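Side-chain contacts in metallo-carboxypeptidase (Pseudomonas aeruginosa, PDB 4A39), which is a zinc-dependent peptidase of the M14 family that probably trims residues from the C-termini of peptides or proteins, as other metallocarboxypeptidases do: residues Asp19-Asn24 and Tyr126-His131; Phe120-Pro125 and Met349-His354. One frame throughout, in Å; residues are numbered along the deposited sequence.

Contact 1: residues Asp19-Asn24 and Tyr126-His131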
# COMPACT_ATOMS: atom_id res chain seq x y z
N ASP A 19 -11.80 8.76 -16.46
CA ASP A 19 -12.39 7.54 -16.99
C ASP A 19 -11.33 6.49 -17.34
O ASP A 19 -11.15 6.13 -18.50
CB ASP A 19 -13.24 7.86 -18.23
CG ASP A 19 -12.44 8.50 -19.35
OD1 ASP A 19 -11.55 9.33 -19.07
OD2 ASP A 19 -12.72 8.18 -20.53
N PHE A 20 -10.64 6.01 -16.31
CA PHE A 20 -9.60 5.01 -16.47
C PHE A 20 -9.27 4.33 -15.14
O PHE A 20 -9.77 4.73 -14.09
CB PHE A 20 -8.33 5.65 -17.07
CG PHE A 20 -7.93 6.94 -16.41
CD1 PHE A 20 -7.34 6.94 -15.14
CD2 PHE A 20 -8.14 8.16 -17.04
CE1 PHE A 20 -6.97 8.13 -14.52
CE2 PHE A 20 -7.78 9.36 -16.43
CZ PHE A 20 -7.19 9.35 -15.17
N ASP A 21 -8.43 3.31 -15.21
CA ASP A 21 -8.01 2.53 -14.04
C ASP A 21 -7.55 3.42 -12.88
O ASP A 21 -6.59 4.18 -13.02
CB ASP A 21 -6.88 1.58 -14.45
CG ASP A 21 -6.52 0.59 -13.36
OD1 ASP A 21 -6.48 0.99 -12.18
OD2 ASP A 21 -6.26 -0.58 -13.69
N SER A 22 -8.24 3.30 -11.75
CA SER A 22 -7.96 4.05 -10.52
C SER A 22 -8.28 5.54 -10.60
O SER A 22 -7.91 6.31 -9.71
CB SER A 22 -6.50 3.87 -10.06
OG SER A 22 -5.59 4.66 -10.81
N GLY A 23 -8.97 5.94 -11.66
CA GLY A 23 -9.33 7.33 -11.79
C GLY A 23 -10.34 7.77 -10.74
O GLY A 23 -11.21 6.99 -10.34
N ASN A 24 -10.21 9.00 -10.27
CA ASN A 24 -11.14 9.55 -9.29
C ASN A 24 -11.14 11.07 -9.27
O ASN A 24 -10.16 11.70 -8.86
CB ASN A 24 -10.83 9.04 -7.87
CG ASN A 24 -11.83 9.56 -6.84
OD1 ASN A 24 -12.23 10.73 -6.89
ND2 ASN A 24 -12.23 8.71 -5.91
N TYR A 126 -0.72 2.45 -9.15
CA TYR A 126 -0.33 1.09 -9.54
C TYR A 126 -1.57 0.52 -10.22
O TYR A 126 -2.55 0.17 -9.55
CB TYR A 126 0.03 0.25 -8.31
CG TYR A 126 0.93 -0.91 -8.66
CD1 TYR A 126 0.43 -2.03 -9.34
CD2 TYR A 126 2.30 -0.85 -8.40
CE1 TYR A 126 1.28 -3.05 -9.77
CE2 TYR A 126 3.16 -1.87 -8.82
CZ TYR A 126 2.65 -2.96 -9.51
OH TYR A 126 3.50 -3.95 -9.94
N SER A 127 -1.55 0.46 -11.55
CA SER A 127 -2.69 -0.04 -12.31
C SER A 127 -2.82 -1.55 -12.27
O SER A 127 -1.88 -2.26 -11.90
CB SER A 127 -2.58 0.40 -13.77
OG SER A 127 -1.54 -0.29 -14.43
N ARG A 128 -3.98 -2.05 -12.67
CA ARG A 128 -4.18 -3.49 -12.69
C ARG A 128 -3.40 -4.06 -13.87
O ARG A 128 -3.07 -5.25 -13.90
CB ARG A 128 -5.67 -3.84 -12.82
CG ARG A 128 -6.56 -3.30 -11.70
CD ARG A 128 -6.10 -3.78 -10.33
NE ARG A 128 -5.04 -2.93 -9.79
CZ ARG A 128 -4.07 -3.37 -8.98
NH1 ARG A 128 -4.02 -4.64 -8.62
NH2 ARG A 128 -3.16 -2.52 -8.53
N GLU A 129 -3.13 -3.22 -14.87
CA GLU A 129 -2.36 -3.67 -16.02
C GLU A 129 -0.94 -3.93 -15.54
O GLU A 129 -0.32 -4.92 -15.93
CB GLU A 129 -2.38 -2.64 -17.16
CG GLU A 129 -3.76 -2.50 -17.79
CD GLU A 129 -3.77 -1.75 -19.12
OE1 GLU A 129 -3.13 -0.67 -19.20
OE2 GLU A 129 -4.43 -2.22 -20.07
N ARG A 130 -0.44 -3.06 -14.67
CA ARG A 130 0.90 -3.23 -14.13
C ARG A 130 0.88 -4.47 -13.23
O ARG A 130 1.86 -5.21 -13.15
CB ARG A 130 1.34 -2.00 -13.33
CG ARG A 130 2.83 -2.00 -13.01
CD ARG A 130 3.28 -0.78 -12.23
NE ARG A 130 4.74 -0.78 -12.09
CZ ARG A 130 5.58 -0.28 -12.98
NH1 ARG A 130 5.12 0.30 -14.09
NH2 ARG A 130 6.89 -0.36 -12.78
N HIS A 131 -0.25 -4.68 -12.55
CA HIS A 131 -0.41 -5.83 -11.67
C HIS A 131 -0.25 -7.11 -12.48
O HIS A 131 0.43 -8.05 -12.06
CB HIS A 131 -1.79 -5.82 -11.01
CG HIS A 131 -2.10 -7.05 -10.22
ND1 HIS A 131 -1.62 -7.26 -8.95
CD2 HIS A 131 -2.82 -8.15 -10.54
CE1 HIS A 131 -2.03 -8.44 -8.51
NE2 HIS A 131 -2.76 -9.00 -9.46
O HOH W 1 -5.43 -0.13 -10.02

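Contact 2: residues Phe120-Pro125 and Met349-His354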
# COMPACT_ATOMS: atom_id res chain seq x y z
N PHE A 120 -2.52 14.06 -12.45
CA PHE A 120 -2.30 14.33 -11.03
C PHE A 120 -2.88 13.16 -10.25
O PHE A 120 -3.90 12.58 -10.65
CB PHE A 120 -3.00 15.62 -10.56
CG PHE A 120 -2.40 16.87 -11.12
CD1 PHE A 120 -1.36 17.51 -10.45
CD2 PHE A 120 -2.89 17.44 -12.29
CE1 PHE A 120 -0.82 18.69 -10.94
CE2 PHE A 120 -2.35 18.62 -12.79
CZ PHE A 120 -1.31 19.24 -12.11
N ALA A 121 -2.24 12.80 -9.15
CA ALA A 121 -2.72 11.71 -8.31
C ALA A 121 -2.28 11.91 -6.87
O ALA A 121 -1.37 12.69 -6.59
CB ALA A 121 -2.22 10.37 -8.83
N TYR A 122 -2.93 11.20 -5.95
CA TYR A 122 -2.62 11.32 -4.53
C TYR A 122 -1.29 10.62 -4.24
O TYR A 122 -0.57 10.97 -3.30
CB TYR A 122 -3.76 10.72 -3.70
CG TYR A 122 -3.68 10.97 -2.21
CD1 TYR A 122 -3.17 12.17 -1.70
CD2 TYR A 122 -4.15 10.02 -1.31
CE1 TYR A 122 -3.13 12.41 -0.32
CE2 TYR A 122 -4.11 10.24 0.07
CZ TYR A 122 -3.60 11.44 0.55
OH TYR A 122 -3.56 11.66 1.91
N PHE A 123 -0.97 9.62 -5.06
CA PHE A 123 0.30 8.89 -4.97
C PHE A 123 0.53 8.24 -6.33
O PHE A 123 -0.42 8.05 -7.09
CB PHE A 123 0.26 7.79 -3.89
CG PHE A 123 1.62 7.26 -3.53
CD1 PHE A 123 2.43 7.95 -2.62
CD2 PHE A 123 2.12 6.11 -4.12
CE1 PHE A 123 3.71 7.49 -2.31
CE2 PHE A 123 3.40 5.64 -3.82
CZ PHE A 123 4.19 6.34 -2.92
N GLU A 124 1.78 7.91 -6.65
CA GLU A 124 2.10 7.26 -7.92
C GLU A 124 1.22 6.01 -8.02
O GLU A 124 1.41 5.05 -7.28
CB GLU A 124 3.58 6.88 -7.94
CG GLU A 124 4.08 6.35 -9.27
CD GLU A 124 5.59 6.24 -9.35
OE1 GLU A 124 6.28 6.57 -8.36
OE2 GLU A 124 6.09 5.83 -10.41
N PRO A 125 0.26 5.99 -8.97
CA PRO A 125 -0.66 4.86 -9.15
C PRO A 125 -0.09 3.53 -9.61
O PRO A 125 0.89 3.48 -10.37
CB PRO A 125 -1.68 5.39 -10.17
CG PRO A 125 -1.55 6.88 -10.08
CD PRO A 125 -0.07 7.07 -9.91
N MET A 349 3.76 3.17 4.97
CA MET A 349 4.58 4.09 4.18
C MET A 349 3.76 5.37 4.02
O MET A 349 2.53 5.32 3.91
CB MET A 349 4.90 3.48 2.82
CG MET A 349 5.89 2.32 2.88
SD MET A 349 5.99 1.48 1.29
CE MET A 349 4.54 0.39 1.42
N PRO A 350 4.43 6.52 4.00
CA PRO A 350 3.76 7.82 3.87
C PRO A 350 3.30 8.28 2.49
O PRO A 350 3.94 7.97 1.49
CB PRO A 350 4.78 8.78 4.45
CG PRO A 350 6.07 8.20 3.93
CD PRO A 350 5.89 6.70 4.17
N PHE A 351 2.20 9.02 2.46
CA PHE A 351 1.71 9.61 1.22
C PHE A 351 2.50 10.89 1.00
O PHE A 351 2.54 11.42 -0.11
CB PHE A 351 0.22 9.97 1.31
CG PHE A 351 -0.70 8.82 1.00
CD1 PHE A 351 -1.09 7.94 2.01
CD2 PHE A 351 -1.17 8.62 -0.29
CE1 PHE A 351 -1.93 6.86 1.72
CE2 PHE A 351 -2.02 7.55 -0.58
CZ PHE A 351 -2.40 6.67 0.42
N LYS A 352 3.10 11.40 2.08
CA LYS A 352 3.90 12.62 2.04
C LYS A 352 5.34 12.20 1.71
O LYS A 352 5.57 11.60 0.66
CB LYS A 352 3.83 13.34 3.40
CG LYS A 352 2.43 13.86 3.74
CD LYS A 352 2.35 14.40 5.16
CE LYS A 352 0.96 14.93 5.47
NZ LYS A 352 0.88 15.45 6.87
N ASP A 353 6.29 12.50 2.59
CA ASP A 353 7.68 12.11 2.37
C ASP A 353 8.11 11.37 3.63
O ASP A 353 7.38 11.36 4.62
CB ASP A 353 8.56 13.36 2.19
CG ASP A 353 9.92 13.06 1.53
OD1 ASP A 353 10.29 11.89 1.34
OD2 ASP A 353 10.63 14.04 1.19
N HIS A 354 9.26 10.71 3.57
CA HIS A 354 9.82 10.04 4.74
C HIS A 354 10.77 11.14 5.19
O HIS A 354 11.91 11.21 4.72
CB HIS A 354 10.58 8.78 4.33
CG HIS A 354 11.21 8.05 5.48
ND1 HIS A 354 12.57 7.84 5.57
CD2 HIS A 354 10.67 7.47 6.58
CE1 HIS A 354 12.84 7.16 6.67
NE2 HIS A 354 11.71 6.92 7.30

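Contact 1: residues Asp19-Asn24 and Tyr126-His131
D21 reaches across from the 19-24 loop to the first turn of helix 128-138, where one carboxylate oxygen takes a main-chain N-H: R128 N donates to D21 OD2 over 2.9 Å at a nearly straight 168°, from above the carboxylate plane. The same oxygen rests 3.4 Å from R128 CG and 3.8 Å from S127 CB. D21 OD1 turns to a water, 2.7 Å away, that also donates to Y126 O and accepts from R128 NE, so the aspartate meets the arginine head through water, with no direct salt bridge. Bends at chi2 (-57°) and chi3 (84°) fold the R128 chain back on its own segment, where NH2 gives a 2.9 Å bond to Y126 O; NH2 also forms a salt bridge with E187 of helix 185-196. On the loop side, a type II turn from F20 to G23, closed by the bond from G23 N to F20 O, presents D21. On the helix side S127 is the N-cap, its OG accepting from R130 N at 3.0 Å. Two side chains thus take up amides of the first helical turn, an N-cap joined by an acidic partner from a loop far off in the sequence, consistent with the helix dipole.

Contact 2: residues Phe120-Pro125 and Met349-His354
Y122 and F351 lay their rings one over the other in an offset stack, centroids 4.3 Å apart and planes 18° from parallel. F351 CD2 sits 3.3 Å above one face of the tyrosine ring, displaced toward its rim, and Y122 CE2 lies in the same way over one face of the phenylalanine. The closest atoms are Y122 CD2 and F351 CE2, also 3.3 Å apart, so the overlap is tight along these two sides of the rings. At the edge of the F351 ring, in its plane, lies Y122 O, which accepts a hydrogen bond from Y84 OH. F123 fills in beside the stack: its CB is 4.0 Å from F351 CD2, while its ring comes obliquely to the other backbone, CE1 standing 3.8 Å from P350 O. Y122 (chi1 -171°) and F123 (chi1 -165°) both hold CG anti to the backbone N, and it is the turn of the backbone between them that makes their rings diverge, Y122 onto F351 and F123 past it toward P350 O. The tyrosine hydroxyl is held by Q50. F351 is also next to the zinc ligand E183, about 4 Å between nearest side-chain atoms. The packing joins the end of strand 118-121, from the mixed nine-stranded sheet, to the turn that follows strand 343-350 of the seven-stranded one. Two helices complete the cluster: M185 of helix 185-196 touches both F123 and F351, and S369 of helix 366-383 lies against F123.

How the contacts relate
In both contacts one segment lies on the chain that runs from strand 118-121 into helix 128-138. It meets the loop between strands 15-17 and 26-29 in contact 1, and the turn after strand 343-350 in contact 2. Contact 2 is buried, with aromatic side chains carrying the interface; contact 1 lies at the surface and is polar, relying on a carboxylate, a helix amide and water. Their segments alternate along the sequence, and 120-125 runs directly into 126-131. They also touch, S22 OG lying 4.0 Å from P125 CB. Helix 185-196 adjoins both, through charge at contact 1 and through apolar packing at contact 2.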